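Local coordinates for ofchtiv-allosamidin (Ostrinia furnacalis, PDB 6JMB), which is a group IV insect chitinase of glycosyl hydrolase family 18 that probably hydrolyses chitin and is bound here by the inhibitor allosamidin, at residues A207-S212 / L306-Y311; G251-L256 / N317-D322. One frame throughout, in Å; residues are numbered along the deposited sequence.

Overall arrangement
Contact 1 ties a loop of the family 18 barrel to a small lobe, probably the chitinase insertion domain; contact 2 lies within that lobe's sheet, where an extended barrel strand enters it. They adjoin, because strand 309-314, entered through contact 1, pairs antiparallel with strand 317-320 of contact 2. Contact 1 (207-212 with 306-311), where an irregular loop meets a hairpin turn, is mostly buried but reaches the surface at L306, and relies on a single hydrogen bond and small apolar touches. Contact 2 (251-256 with 317-322) is strand pairing, a ladder of backbone bonds with aromatic side chains on one face, and is buried with no fully exposed touching residue; it lies nearer the inhibitor, through R252.

Contact 1 of 2, residues A207-S212 / L306-Y311; sequences APLFIS and LAKVPY
The backbone N of L209 donates to A307 O at 2.9 Å, the one hydrogen bond across this contact, and it lies in the carbonyl plane on a lone pair. A307 sits in the turn of the hairpin formed by strands 300-304 and 309-314, which closes with a G1 beta bulge: K308 and V309 both face D304, and K308 takes the left-handed backbone conformation. Loop 207-212 wraps round this turn. I211 O comes near A307 N, but at an angle too poor for a bond; that N-H goes to D304 OD1, which also receives L306 N. The A307 methyl rests against P208 CB and S212 OG, which sit together on one side of it, each 3.6 Å from A307 CB. F210 meets the turn with its edge: L306 O lies in the ring plane, 3.8 Å from F210 CD2, while K308 CG approaches the same CD2 at 3.9 Å. Beyond it, a bend at chi2 (-61°) sends the rest of the lysine away from the loop, and NZ bonds to N305 O. F210 N is buried without a polar partner. V309 CG1 packs 3.5 Å from A207 O, whose hydrogen bond comes from K330 NZ.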
loop_
_atom_site.group_PDB
_atom_site.type_symbol
_atom_site.label_atom_id
_atom_site.label_comp_id
_atom_site.label_asym_id
_atom_site.label_seq_id
_atom_site.Cartn_x
_atom_site.Cartn_y
_atom_site.Cartn_z
ATOM N N ALA A 207 10.259 1.862 -5.091
ATOM C CA ALA A 207 9.614 0.796 -5.846
ATOM C C ALA A 207 10.308 0.582 -7.185
ATOM O O ALA A 207 9.687 0.747 -8.242
ATOM C CB ALA A 207 8.133 1.131 -6.050
ATOM N N PRO A 208 11.578 0.187 -7.192
ATOM C CA PRO A 208 12.233 -0.114 -8.471
ATOM C C PRO A 208 11.595 -1.342 -9.101
ATOM O O PRO A 208 11.273 -2.311 -8.413
ATOM C CB PRO A 208 13.680 -0.403 -8.058
ATOM C CG PRO A 208 13.555 -0.975 -6.673
ATOM C CD PRO A 208 12.360 -0.295 -6.034
ATOM N N LEU A 209 11.409 -1.295 -10.422
ATOM C CA LEU A 209 10.830 -2.437 -11.118
ATOM C C LEU A 209 11.839 -3.572 -11.242
ATOM O O LEU A 209 11.510 -4.740 -10.997
ATOM C CB LEU A 209 10.341 -1.995 -12.497
ATOM C CG LEU A 209 9.329 -2.848 -13.257
ATOM C CD1 LEU A 209 8.196 -3.294 -12.347
ATOM C CD2 LEU A 209 8.787 -2.034 -14.428
ATOM N N PHE A 210 13.075 -3.246 -11.606
ATOM C CA PHE A 210 14.121 -4.236 -11.836
ATOM C C PHE A 210 15.345 -3.817 -11.026
ATOM O O PHE A 210 15.265 -2.984 -10.114
ATOM C CB PHE A 210 14.434 -4.339 -13.337
ATOM C CG PHE A 210 13.235 -4.610 -14.194
ATOM C CD1 PHE A 210 12.612 -5.851 -14.165
ATOM C CD2 PHE A 210 12.740 -3.634 -15.046
ATOM C CE1 PHE A 210 11.507 -6.107 -14.963
ATOM C CE2 PHE A 210 11.640 -3.887 -15.854
ATOM C CZ PHE A 210 11.021 -5.123 -15.810
ATOM N N ILE A 211 16.507 -4.382 -11.368
ATOM C CA ILE A 211 17.785 -3.984 -10.778
ATOM C C ILE A 211 17.952 -2.468 -10.863
ATOM O O ILE A 211 17.467 -1.833 -11.806
ATOM C CB ILE A 211 18.954 -4.732 -11.453
ATOM C CG1 ILE A 211 20.246 -4.578 -10.652
ATOM C CG2 ILE A 211 19.153 -4.255 -12.898
ATOM C CD1 ILE A 211 21.325 -5.576 -11.078
ATOM N N SER A 212 18.613 -1.883 -9.868
ATOM C CA SER A 212 18.843 -0.448 -9.778
ATOM C C SER A 212 20.310 -0.119 -10.029
ATOM O O SER A 212 21.200 -0.961 -9.863
ATOM C CB SER A 212 18.467 0.074 -8.388
ATOM O OG SER A 212 17.099 -0.182 -8.099
ATOM N N LEU A 306 17.683 1.430 -15.449
ATOM C CA LEU A 306 17.654 0.022 -15.089
ATOM C C LEU A 306 16.385 -0.300 -14.305
ATOM O O LEU A 306 15.670 -1.258 -14.627
ATOM C CB LEU A 306 18.897 -0.327 -14.264
ATOM C CG LEU A 306 20.249 -0.093 -14.943
ATOM C CD1 LEU A 306 21.391 -0.392 -13.985
ATOM C CD2 LEU A 306 20.356 -0.954 -16.186
ATOM N N ALA A 307 16.074 0.528 -13.303
ATOM C CA ALA A 307 14.945 0.297 -12.410
ATOM C C ALA A 307 13.632 0.866 -12.933
ATOM O O ALA A 307 12.566 0.503 -12.418
ATOM C CB ALA A 307 15.242 0.894 -11.031
ATOM N N LYS A 308 13.686 1.750 -13.931
ATOM C CA LYS A 308 12.500 2.344 -14.567
ATOM C C LYS A 308 11.746 3.286 -13.626
ATOM O O LYS A 308 10.515 3.343 -13.641
ATOM C CB LYS A 308 11.557 1.305 -15.189
ATOM C CG LYS A 308 12.264 0.172 -15.927
ATOM C CD LYS A 308 13.100 0.690 -17.083
ATOM C CE LYS A 308 13.825 -0.464 -17.751
ATOM N NZ LYS A 308 14.677 0.010 -18.884
ATOM N N VAL A 309 12.485 4.038 -12.814
ATOM C CA VAL A 309 11.880 4.981 -11.867
ATOM C C VAL A 309 12.715 6.243 -11.814
ATOM O O VAL A 309 13.930 6.229 -12.052
ATOM C CB VAL A 309 11.776 4.388 -10.445
ATOM C CG1 VAL A 309 10.705 3.310 -10.389
ATOM C CG2 VAL A 309 13.126 3.860 -9.982
ATOM N N PRO A 310 12.078 7.364 -11.482
ATOM C CA PRO A 310 12.806 8.626 -11.348
ATOM C C PRO A 310 13.324 8.830 -9.932
ATOM O O PRO A 310 12.841 8.250 -8.958
ATOM C CB PRO A 310 11.713 9.663 -11.634
ATOM C CG PRO A 310 10.495 9.040 -11.007
ATOM C CD PRO A 310 10.625 7.550 -11.296
ATOM N N TYR A 311 14.322 9.697 -9.836
ATOM C CA TYR A 311 14.786 10.184 -8.549
ATOM C C TYR A 311 15.252 11.616 -8.744
ATOM O O TYR A 311 15.483 12.060 -9.872
ATOM C CB TYR A 311 15.889 9.292 -7.958
ATOM C CG TYR A 311 17.139 9.196 -8.805
ATOM C CD1 TYR A 311 17.190 8.369 -9.921
ATOM C CD2 TYR A 311 18.273 9.935 -8.489
ATOM C CE1 TYR A 311 18.335 8.282 -10.700
ATOM C CE2 TYR A 311 19.418 9.852 -9.262
ATOM C CZ TYR A 311 19.441 9.030 -10.359
ATOM O OH TYR A 311 20.590 8.952 -11.127
#

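Contact 2 of 2, residues G251-L256 / N317-D322; sequences GRTFQL and NWVSFD
F254 and W318 are opposite one another across the two strands, as a hydrogen-bonded pair of an antiparallel ladder that runs from R252–S320 to Q255–N317. The ladder joins 251-256, the outward continuation of a barrel strand, to strand 317-320, in what is probably the chitinase insertion domain of family 18. F254 N gives its hydrogen to W318 O at 2.8 Å, and W318 N returns one to F254 O at 3.1 Å from a position tilted out of the carbonyl plane. The two side chains leave the same face side by side. The edge of the indole is directed at the phenyl face in an offset edge-to-face stack, with planes at 84° and W318 CE3 3.5 Å from F254 CD1. W318 reaches this position because CG stands anti to the backbone N (chi1 -168°). L256 crosses it from the strand end, its CG 3.8 Å from W318 CB. Without the indole, as with an alanine here, the F254 ring is likely to lose its edge-on partner, L256 CD2 the ring it packs against, and N262 O the N-H it accepts.

On the other face T253 and V319 form a non-hydrogen-bonded pair, T253 CG2 lying 3.9 Å from V319 CG2. T253 OG1 turns to L273 O instead.

A second shell surrounds these groups. Y311, on the neighbouring strand 309-314, lays its ring against W318 at about 25°, and F313 touches the indole too. Near the active-site cleft, R252 belongs to the R252–S320 pair, and its NH2 makes a salt bridge with D194, a residue of the allosamizoline pocket. At the opposite end, F254 O accepts a second hydrogen from a water 3.0 Å away, which also donates to N317 OD1 at 2.9 Å.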
loop_
_atom_site.group_PDB
_atom_site.type_symbol
_atom_site.label_atom_id
_atom_site.label_comp_id
_atom_site.label_asym_id
_atom_site.label_seq_id
_atom_site.Cartn_x
_atom_site.Cartn_y
_atom_site.Cartn_z
ATOM N N GLY A 251 6.818 9.175 -2.180
ATOM C CA GLY A 251 8.225 8.887 -2.328
ATOM C C GLY A 251 8.904 8.864 -0.969
ATOM O O GLY A 251 8.295 9.172 0.063
ATOM N N ARG A 252 10.184 8.496 -0.978
ATOM C CA ARG A 252 10.978 8.449 0.242
ATOM C C ARG A 252 12.220 9.314 0.078
ATOM O O ARG A 252 12.764 9.448 -1.025
ATOM C CB ARG A 252 11.309 7.003 0.640
ATOM C CG ARG A 252 10.049 6.225 1.000
ATOM C CD ARG A 252 10.350 4.899 1.692
ATOM N NE ARG A 252 9.129 4.351 2.282
ATOM C CZ ARG A 252 8.605 4.759 3.435
ATOM N NH1 ARG A 252 9.207 5.706 4.145
ATOM N NH2 ARG A 252 7.478 4.211 3.888
ATOM N N THR A 253 12.648 9.932 1.184
ATOM C CA THR A 253 13.615 11.019 1.138
ATOM C C THR A 253 14.800 10.729 2.050
ATOM O O THR A 253 14.658 10.124 3.120
ATOM C CB THR A 253 12.979 12.369 1.515
ATOM O OG1 THR A 253 12.748 12.407 2.926
ATOM C CG2 THR A 253 11.654 12.587 0.780
ATOM N N PHE A 254 15.969 11.187 1.603
ATOM C CA PHE A 254 17.245 10.864 2.223
ATOM C C PHE A 254 18.087 12.130 2.332
ATOM O O PHE A 254 17.925 13.082 1.563
ATOM C CB PHE A 254 18.056 9.891 1.352
ATOM C CG PHE A 254 17.405 8.558 1.108
ATOM C CD1 PHE A 254 16.339 8.431 0.226
ATOM C CD2 PHE A 254 17.903 7.412 1.720
ATOM C CE1 PHE A 254 15.760 7.188 -0.016
ATOM C CE2 PHE A 254 17.330 6.167 1.478
ATOM C CZ PHE A 254 16.259 6.061 0.609
ATOM N N GLN A 255 19.018 12.113 3.290
ATOM C CA GLN A 255 20.089 13.099 3.408
ATOM C C GLN A 255 21.364 12.414 2.936
ATOM O O GLN A 255 21.832 11.466 3.571
ATOM C CB GLN A 255 20.239 13.538 4.866
ATOM C CG GLN A 255 21.361 14.538 5.099
ATOM C CD GLN A 255 21.663 14.760 6.573
ATOM O OE1 GLN A 255 21.440 13.885 7.409
ATOM N NE2 GLN A 255 22.174 15.944 6.897
ATOM N N LEU A 256 21.920 12.876 1.818
ATOM C CA LEU A 256 23.142 12.279 1.299
ATOM C C LEU A 256 24.305 12.483 2.264
ATOM O O LEU A 256 24.398 13.496 2.960
ATOM C CB LEU A 256 23.502 12.916 -0.040
ATOM C CG LEU A 256 22.571 12.582 -1.204
ATOM C CD1 LEU A 256 22.837 13.518 -2.383
ATOM C CD2 LEU A 256 22.725 11.120 -1.612
ATOM N N ASN A 317 19.650 16.766 -0.416
ATOM C CA ASN A 317 18.400 16.031 -0.585
ATOM C C ASN A 317 18.513 15.020 -1.712
ATOM O O ASN A 317 18.982 15.350 -2.805
ATOM C CB ASN A 317 17.277 16.990 -0.959
ATOM C CG ASN A 317 17.009 17.997 0.100
ATOM O OD1 ASN A 317 16.465 17.672 1.152
ATOM N ND2 ASN A 317 17.394 19.243 -0.161
ATOM N N TRP A 318 18.041 13.801 -1.460
ATOM C CA TRP A 318 17.884 12.794 -2.498
ATOM C C TRP A 318 16.529 12.141 -2.276
ATOM O O TRP A 318 16.225 11.703 -1.164
ATOM C CB TRP A 318 19.013 11.767 -2.408
ATOM C CG TRP A 318 19.128 10.844 -3.572
ATOM C CD1 TRP A 318 20.020 10.938 -4.614
ATOM C CD2 TRP A 318 18.374 9.646 -3.801
ATOM N NE1 TRP A 318 19.849 9.885 -5.477
ATOM C CE2 TRP A 318 18.846 9.078 -5.002
ATOM C CE3 TRP A 318 17.336 9.006 -3.110
ATOM C CZ2 TRP A 318 18.313 7.901 -5.533
ATOM C CZ3 TRP A 318 16.811 7.831 -3.634
ATOM C CH2 TRP A 318 17.303 7.292 -4.836
ATOM N N VAL A 319 15.705 12.094 -3.319
ATOM C CA VAL A 319 14.316 11.663 -3.204
ATOM C C VAL A 319 14.029 10.615 -4.271
ATOM O O VAL A 319 14.264 10.851 -5.460
ATOM C CB VAL A 319 13.353 12.856 -3.360
ATOM C CG1 VAL A 319 11.896 12.388 -3.319
ATOM C CG2 VAL A 319 13.603 13.895 -2.285
ATOM N N SER A 320 13.517 9.463 -3.846
ATOM C CA SER A 320 12.949 8.477 -4.755
ATOM C C SER A 320 11.445 8.708 -4.824
ATOM O O SER A 320 10.800 8.903 -3.790
ATOM C CB SER A 320 13.214 7.079 -4.208
ATOM O OG SER A 320 12.295 6.146 -4.736
ATOM N N PHE A 321 10.886 8.697 -6.032
ATOM C CA PHE A 321 9.446 8.887 -6.180
ATOM C C PHE A 321 8.966 8.147 -7.421
ATOM O O PHE A 321 9.749 7.520 -8.138
ATOM C CB PHE A 321 9.066 10.374 -6.193
ATOM C CG PHE A 321 9.550 11.130 -7.404
ATOM C CD1 PHE A 321 10.895 11.420 -7.578
ATOM C CD2 PHE A 321 8.646 11.574 -8.361
ATOM C CE1 PHE A 321 11.330 12.132 -8.693
ATOM C CE2 PHE A 321 9.076 12.294 -9.468
ATOM C CZ PHE A 321 10.417 12.568 -9.636
ATOM N N ASP A 322 7.658 8.202 -7.653
ATOM C CA ASP A 322 7.064 7.642 -8.855
ATOM C C ASP A 322 6.189 8.697 -9.512
ATOM O O ASP A 322 5.493 9.451 -8.825
ATOM C CB ASP A 322 6.266 6.374 -8.531
ATOM C CG ASP A 322 7.138 5.131 -8.537
ATOM O OD1 ASP A 322 7.372 4.586 -9.638
ATOM O OD2 ASP A 322 7.620 4.710 -7.456
HETATM O O HOH W 1 15.627 14.929 1.178
#